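Local atomic coordinates of glycerol dehydratase (Clostridium butyricum, PDB entry 1R9D), a protein that probably dehydrates glycerol without coenzyme B12, as a lyase of the glycyl radical family related to pyruvate formate lyase. Residues A[163-168]-A[435-440]; A[282-287]-A[429-434]; A[521-526]-A[534-539]. All coordinates share one frame; numbering follows the deposited sequence.

Overall arrangement
Contacts 1 and 2 illustrate how a buried polar site is assembled from loops distant in sequence. Their centres are about 6 Å apart and they share a two-stranded antiparallel sheet, 429-431 with 435-437, whose backbones meet at Q437 O and G429 N, 3.0 Å apart. Along the chain contact 2 is nested within the loop that contact 1 closes. Both reach the bound glycerol: H164 and E435 from contact 1, S282 from contact 2. Contact 3 lies outside the site, with the side chain of L522 about 14 Å from the glycerol and its centre about 12 Å from that of contact 1; D168 N and M525 O, 3.0 Å apart, join these two.

Contact 1: residues A[163-168]-A[435-440]; sequences GHVSVD and EPQKPG. With GOL (glycerol), chain C.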
# COMPACT_ATOMS: atom_id res chain seq x y z
N GLY A 163 8.18 12.28 14.01
CA GLY A 163 8.25 13.61 14.58
C GLY A 163 9.24 14.47 13.81
O GLY A 163 9.20 14.51 12.58
N HIS A 164 10.13 15.15 14.54
CA HIS A 164 11.15 16.02 13.95
C HIS A 164 10.54 16.97 12.93
O HIS A 164 10.88 16.94 11.74
CB HIS A 164 12.26 15.19 13.31
CG HIS A 164 13.08 14.45 14.32
ND1 HIS A 164 12.57 13.42 15.08
CD2 HIS A 164 14.35 14.66 14.76
CE1 HIS A 164 13.49 13.03 15.95
NE2 HIS A 164 14.57 13.76 15.78
N VAL A 165 9.67 17.83 13.42
CA VAL A 165 8.96 18.74 12.54
C VAL A 165 8.41 19.95 13.29
O VAL A 165 8.13 19.87 14.49
CB VAL A 165 7.79 17.98 11.87
CG1 VAL A 165 6.86 17.42 12.95
CG2 VAL A 165 7.01 18.88 10.92
N SER A 166 8.30 21.07 12.59
CA SER A 166 7.71 22.27 13.15
C SER A 166 6.55 22.55 12.19
O SER A 166 6.78 22.95 11.05
CB SER A 166 8.69 23.44 13.15
OG SER A 166 8.08 24.59 13.72
N VAL A 167 5.33 22.30 12.65
CA VAL A 167 4.16 22.51 11.81
C VAL A 167 3.84 23.98 11.62
O VAL A 167 4.49 24.85 12.21
CB VAL A 167 2.91 21.80 12.38
CG1 VAL A 167 3.20 20.32 12.56
CG2 VAL A 167 2.50 22.44 13.70
N ASP A 168 2.85 24.26 10.78
CA ASP A 168 2.46 25.63 10.50
C ASP A 168 1.57 26.15 11.63
O ASP A 168 0.37 26.38 11.43
CB ASP A 168 1.69 25.69 9.18
CG ASP A 168 1.66 27.08 8.57
OD1 ASP A 168 1.85 28.07 9.30
OD2 ASP A 168 1.43 27.18 7.34
N GLU A 435 19.07 20.69 13.90
CA GLU A 435 18.61 20.50 12.51
C GLU A 435 17.71 21.61 11.96
O GLU A 435 16.56 21.78 12.38
CB GLU A 435 17.92 19.13 12.41
CG GLU A 435 18.69 17.99 13.12
CD GLU A 435 18.12 17.61 14.50
OE1 GLU A 435 17.03 16.99 14.54
OE2 GLU A 435 18.75 17.93 15.54
N PRO A 436 18.20 22.38 10.97
CA PRO A 436 17.41 23.47 10.39
C PRO A 436 16.36 23.06 9.35
O PRO A 436 16.55 22.08 8.62
CB PRO A 436 18.46 24.40 9.76
CG PRO A 436 19.79 23.69 9.94
CD PRO A 436 19.50 22.27 10.30
N GLN A 437 15.27 23.81 9.28
CA GLN A 437 14.22 23.54 8.29
C GLN A 437 13.28 24.73 8.16
O GLN A 437 13.24 25.61 9.03
CB GLN A 437 13.40 22.30 8.67
CG GLN A 437 12.16 22.61 9.56
CD GLN A 437 11.18 21.45 9.73
OE1 GLN A 437 10.03 21.65 10.14
NE2 GLN A 437 11.64 20.23 9.44
N LYS A 438 12.53 24.77 7.06
CA LYS A 438 11.53 25.81 6.85
C LYS A 438 10.29 25.20 7.51
O LYS A 438 9.75 24.20 7.04
CB LYS A 438 11.28 26.01 5.35
CG LYS A 438 9.95 26.69 5.02
CD LYS A 438 9.82 28.07 5.65
CE LYS A 438 8.50 28.70 5.24
NZ LYS A 438 8.34 30.10 5.73
N PRO A 439 9.83 25.80 8.61
CA PRO A 439 8.64 25.26 9.29
C PRO A 439 7.40 25.29 8.41
O PRO A 439 7.24 26.18 7.57
CB PRO A 439 8.49 26.17 10.51
CG PRO A 439 9.90 26.65 10.77
CD PRO A 439 10.38 26.94 9.36
N GLY A 440 6.53 24.30 8.61
CA GLY A 440 5.28 24.22 7.87
C GLY A 440 5.37 23.80 6.41
O GLY A 440 4.36 23.85 5.70
C1 GOL C . 18.23 13.87 19.49
O1 GOL C . 19.25 13.27 18.70
C2 GOL C . 17.04 14.30 18.63
O2 GOL C . 16.50 13.17 17.92
C3 GOL C . 17.48 15.38 17.64
O3 GOL C . 16.38 15.85 16.88
O HOH W 1 10.06 17.71 9.26
O HOH W 2 3.31 26.67 5.51
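S166 faces P439, and D168 faces G440, where the loop 163-168 runs beside 435-440 with end-to-end directions 31° apart. The backbones converge: the CA atoms of H164 and E435 are 8.8 Å apart, those of D168 and G440 only 4.1 Å. At the close end G440 N donates to S166 O at 2.8 Å. Farther along, where the backbones are more widely spaced, the side chain of Q437 bridges them. Its CG lies between the backbone N and the carbonyl carbon (chi1 90°), and the chain, extended beyond it, carries the amide across to S166. OE1 accepts from S166 N at 3.1 Å, the donor standing above the carbonyl plane of the amide. NE2 bonds to H446 and to a water that also binds H164 O; partners at both ends are consistent with a fixed amide orientation. S166 OG lies against the P439 ring, 3.6 Å from CB, while bonding to S284 O. At the wider end H164 and E435 part around glycerol. H164 NE2 donates to glycerol O2 at 2.9 Å, and E435 OE1, at the imidazole edge, takes the proton of glycerol O3 at 2.7 Å. Bonds of H164 ND1 to V162 O and of E435 OE2 to C433 N steady both groups. A donor and an acceptor thus meet neighbouring hydroxyls, consistent with recognition of a polyol substrate.

Contact 2: residues A[282-287]-A[429-434]; sequences SISPAR and GIIGCV
The one direct hydrogen bond between the segments joins G432 N to S284 OG at 3.1 Å, almost straight at 164°. The hydroxyl is turned beside its own backbone N (chi1 -48°), which brings it to the backbone N of G432, just past strand 429-431; from there it also gives a weak bond to S282 O. S284 CB rests on I430 O, and S284 CB is 4.0 Å from I431 CD1. I431 uses two branches: CD1 lies against S284, while CG2, anti to the backbone N, meets S282 O at 3.7 Å. S282 OG passes close to the G432 backbone, 3.2 Å from CA, on its way to a hydrogen bond with the bound glycerol. The A286 methyl likewise comes close to a glycine backbone, A286 CB lying 4.3 Å from G429 CA. R287, at the N-cap position before helix 288-298, forms a salt bridge with D427 through NH1. Helix 260-277 covers the far side of the loop through I283 and P285, strand 341-344 packs on P285, R287 and I430, and strand 435-437 lies beside 429-431, with P436 against I430 and Q437 against I431.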
# COMPACT_ATOMS: atom_id res chain seq x y z
N SER A 282 11.13 15.73 19.12
CA SER A 282 11.63 16.89 18.38
C SER A 282 10.48 17.62 17.68
O SER A 282 10.63 18.11 16.57
CB SER A 282 12.71 16.48 17.38
OG SER A 282 13.91 16.15 18.07
N ILE A 283 9.32 17.66 18.34
CA ILE A 283 8.18 18.40 17.83
C ILE A 283 8.58 19.80 18.28
O ILE A 283 8.47 20.14 19.46
CB ILE A 283 6.86 17.96 18.51
CG1 ILE A 283 6.63 16.46 18.26
CG2 ILE A 283 5.69 18.77 17.96
CD1 ILE A 283 6.64 16.06 16.77
N SER A 284 9.06 20.59 17.33
CA SER A 284 9.59 21.91 17.64
C SER A 284 8.79 23.15 17.31
O SER A 284 8.45 23.39 16.16
CB SER A 284 10.97 22.03 17.00
OG SER A 284 11.75 20.88 17.28
N PRO A 285 8.51 23.97 18.34
CA PRO A 285 7.75 25.22 18.19
C PRO A 285 8.43 26.17 17.19
O PRO A 285 7.77 26.98 16.55
CB PRO A 285 7.74 25.78 19.60
CG PRO A 285 7.71 24.54 20.45
CD PRO A 285 8.74 23.68 19.76
N ALA A 286 9.75 26.04 17.07
CA ALA A 286 10.52 26.89 16.16
C ALA A 286 10.38 28.38 16.45
O ALA A 286 10.55 28.81 17.59
CB ALA A 286 10.15 26.58 14.71
N ARG A 287 10.06 29.18 15.43
CA ARG A 287 9.98 30.64 15.59
C ARG A 287 8.76 31.18 16.34
O ARG A 287 8.00 32.00 15.81
CB ARG A 287 10.09 31.32 14.22
CG ARG A 287 11.28 30.86 13.39
CD ARG A 287 11.59 31.83 12.26
NE ARG A 287 12.33 33.01 12.72
CZ ARG A 287 12.67 34.02 11.93
NH1 ARG A 287 12.33 34.01 10.65
NH2 ARG A 287 13.37 35.05 12.41
N GLY A 429 13.90 27.54 11.21
CA GLY A 429 13.81 27.34 12.64
C GLY A 429 14.62 26.08 12.87
O GLY A 429 15.03 25.44 11.90
N ILE A 430 14.88 25.73 14.13
CA ILE A 430 15.64 24.52 14.41
C ILE A 430 14.78 23.38 14.93
O ILE A 430 13.86 23.58 15.72
CB ILE A 430 16.75 24.81 15.46
CG1 ILE A 430 17.77 25.79 14.87
CG2 ILE A 430 17.43 23.51 15.87
CD1 ILE A 430 18.48 25.27 13.63
N ILE A 431 15.07 22.17 14.45
CA ILE A 431 14.36 20.97 14.87
C ILE A 431 15.25 20.19 15.84
O ILE A 431 16.44 20.02 15.60
CB ILE A 431 14.07 20.04 13.67
CG1 ILE A 431 13.21 20.77 12.64
CG2 ILE A 431 13.39 18.75 14.14
CD1 ILE A 431 11.92 21.36 13.22
N GLY A 432 14.66 19.73 16.95
CA GLY A 432 15.41 18.94 17.92
C GLY A 432 16.65 19.58 18.51
O GLY A 432 16.56 20.49 19.33
N CYS A 433 17.82 19.09 18.11
CA CYS A 433 19.09 19.61 18.62
C CYS A 433 19.70 20.73 17.80
O CYS A 433 19.95 21.82 18.31
CB CYS A 433 20.10 18.48 18.75
SG CYS A 433 19.71 17.23 20.00
N VAL A 434 19.97 20.46 16.52
CA VAL A 434 20.60 21.45 15.65
C VAL A 434 20.17 21.37 14.18
O VAL A 434 20.83 21.95 13.31
CB VAL A 434 22.14 21.30 15.68
CG1 VAL A 434 22.68 21.60 17.08
CG2 VAL A 434 22.53 19.88 15.26

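Contact 3: residues A[521-526]-A[534-539]; sequences FLSSMV and KSLQDG
L536 gives the largest share of the buried surface where the loop 534-539 meets the end of helix 520-524, and S523 provides the polar bond. In the tight part CD1 of L536 sits 3.7 Å from CG1 of V526, while CD2 of L536 reaches both CD2 of L522 and the other methyl of V526, CG2, each 3.9 Å away. The L536 side chain crosses each of the others at about a right angle. With CG1 anti to the backbone N (chi1 -179°), both V526 methyls are turned to L536. Beside this apolar patch, S523 OG accepts from L536 N at 3.0 Å in a nearly straight bond of 164°. One buried hydroxyl thus links L536 N to the carbonyl of L519, just ahead of the helix. Q537 OE1 completes the seam by accepting from L519 N.

The other side of the loop is much looser. D538 is exposed and makes no contact with 521-526. The type I beta turn from L536 to G539 has its own bond, G539 N to L536 O, and S535 OG, from the residue just before it, donates to D538 OD2 at 2.7 Å from above the carboxylate plane.

In the fold, three longer helices pack on 521-526: helix 260-277 on F521, L522 and M525, helix 197-230 on F521, S523 and S524, and helix 169-190 on F521, S524 and M525, while the loop leads on into strand 543-551.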
# COMPACT_ATOMS: atom_id res chain seq x y z
N PHE A 521 -3.65 14.01 11.01
CA PHE A 521 -3.62 15.27 11.74
C PHE A 521 -2.35 16.10 11.49
O PHE A 521 -2.43 17.26 11.09
CB PHE A 521 -3.79 15.02 13.25
CG PHE A 521 -3.89 16.28 14.07
CD1 PHE A 521 -2.84 16.69 14.87
CD2 PHE A 521 -5.04 17.07 14.00
CE1 PHE A 521 -2.92 17.88 15.61
CE2 PHE A 521 -5.13 18.26 14.73
CZ PHE A 521 -4.07 18.66 15.54
N LEU A 522 -1.20 15.49 11.71
CA LEU A 522 0.07 16.19 11.50
C LEU A 522 0.20 16.70 10.07
O LEU A 522 0.59 17.85 9.84
CB LEU A 522 1.24 15.24 11.81
CG LEU A 522 2.63 15.89 11.74
CD1 LEU A 522 2.79 16.83 12.92
CD2 LEU A 522 3.70 14.81 11.77
N SER A 523 -0.15 15.86 9.10
CA SER A 523 -0.04 16.22 7.69
C SER A 523 -0.88 17.43 7.28
O SER A 523 -0.48 18.19 6.40
CB SER A 523 -0.42 15.02 6.81
OG SER A 523 0.47 13.94 7.01
N SER A 524 -2.03 17.60 7.92
CA SER A 524 -2.92 18.71 7.59
C SER A 524 -2.30 20.07 7.87
O SER A 524 -2.75 21.08 7.34
CB SER A 524 -4.24 18.57 8.35
OG SER A 524 -4.06 18.77 9.74
N MET A 525 -1.27 20.10 8.71
CA MET A 525 -0.63 21.35 9.08
C MET A 525 0.73 21.60 8.42
O MET A 525 1.49 22.45 8.87
CB MET A 525 -0.48 21.42 10.60
CG MET A 525 -1.83 21.37 11.32
SD MET A 525 -1.67 21.39 13.11
CE MET A 525 -1.13 19.74 13.41
N VAL A 526 1.02 20.88 7.34
CA VAL A 526 2.28 21.05 6.61
C VAL A 526 1.95 21.17 5.12
O VAL A 526 1.25 20.32 4.56
CB VAL A 526 3.24 19.87 6.84
CG1 VAL A 526 4.55 20.11 6.07
CG2 VAL A 526 3.53 19.74 8.33
N LYS A 534 -2.10 14.04 -0.13
CA LYS A 534 -1.25 12.94 0.35
C LYS A 534 -0.53 13.29 1.65
O LYS A 534 -0.19 14.44 1.90
CB LYS A 534 -0.23 12.58 -0.73
CG LYS A 534 0.56 13.77 -1.25
CD LYS A 534 1.31 13.46 -2.55
CE LYS A 534 2.37 12.40 -2.34
NZ LYS A 534 3.34 12.32 -3.48
N SER A 535 -0.31 12.28 2.48
CA SER A 535 0.35 12.48 3.77
C SER A 535 1.83 12.82 3.68
O SER A 535 2.46 12.70 2.63
CB SER A 535 0.21 11.22 4.62
OG SER A 535 0.95 10.16 4.05
N LEU A 536 2.38 13.23 4.82
CA LEU A 536 3.79 13.57 4.95
C LEU A 536 4.59 12.31 4.63
O LEU A 536 5.59 12.36 3.92
CB LEU A 536 4.06 14.01 6.39
CG LEU A 536 4.51 15.42 6.77
CD1 LEU A 536 4.27 16.43 5.66
CD2 LEU A 536 3.78 15.81 8.05
N GLN A 537 4.12 11.17 5.14
CA GLN A 537 4.79 9.90 4.91
C GLN A 537 4.82 9.53 3.42
O GLN A 537 5.71 8.81 2.97
CB GLN A 537 4.10 8.77 5.70
CG GLN A 537 4.18 8.91 7.22
CD GLN A 537 3.45 10.14 7.73
OE1 GLN A 537 2.36 10.46 7.27
NE2 GLN A 537 4.04 10.82 8.71
N ASP A 538 3.85 10.03 2.67
CA ASP A 538 3.77 9.74 1.23
C ASP A 538 4.37 10.83 0.34
O ASP A 538 4.12 10.84 -0.87
CB ASP A 538 2.32 9.47 0.83
CG ASP A 538 1.80 8.16 1.41
OD1 ASP A 538 2.35 7.10 1.05
OD2 ASP A 538 0.84 8.20 2.22
N GLY A 539 5.14 11.74 0.93
CA GLY A 539 5.78 12.79 0.15
C GLY A 539 5.02 14.09 -0.07
O GLY A 539 5.39 14.88 -0.94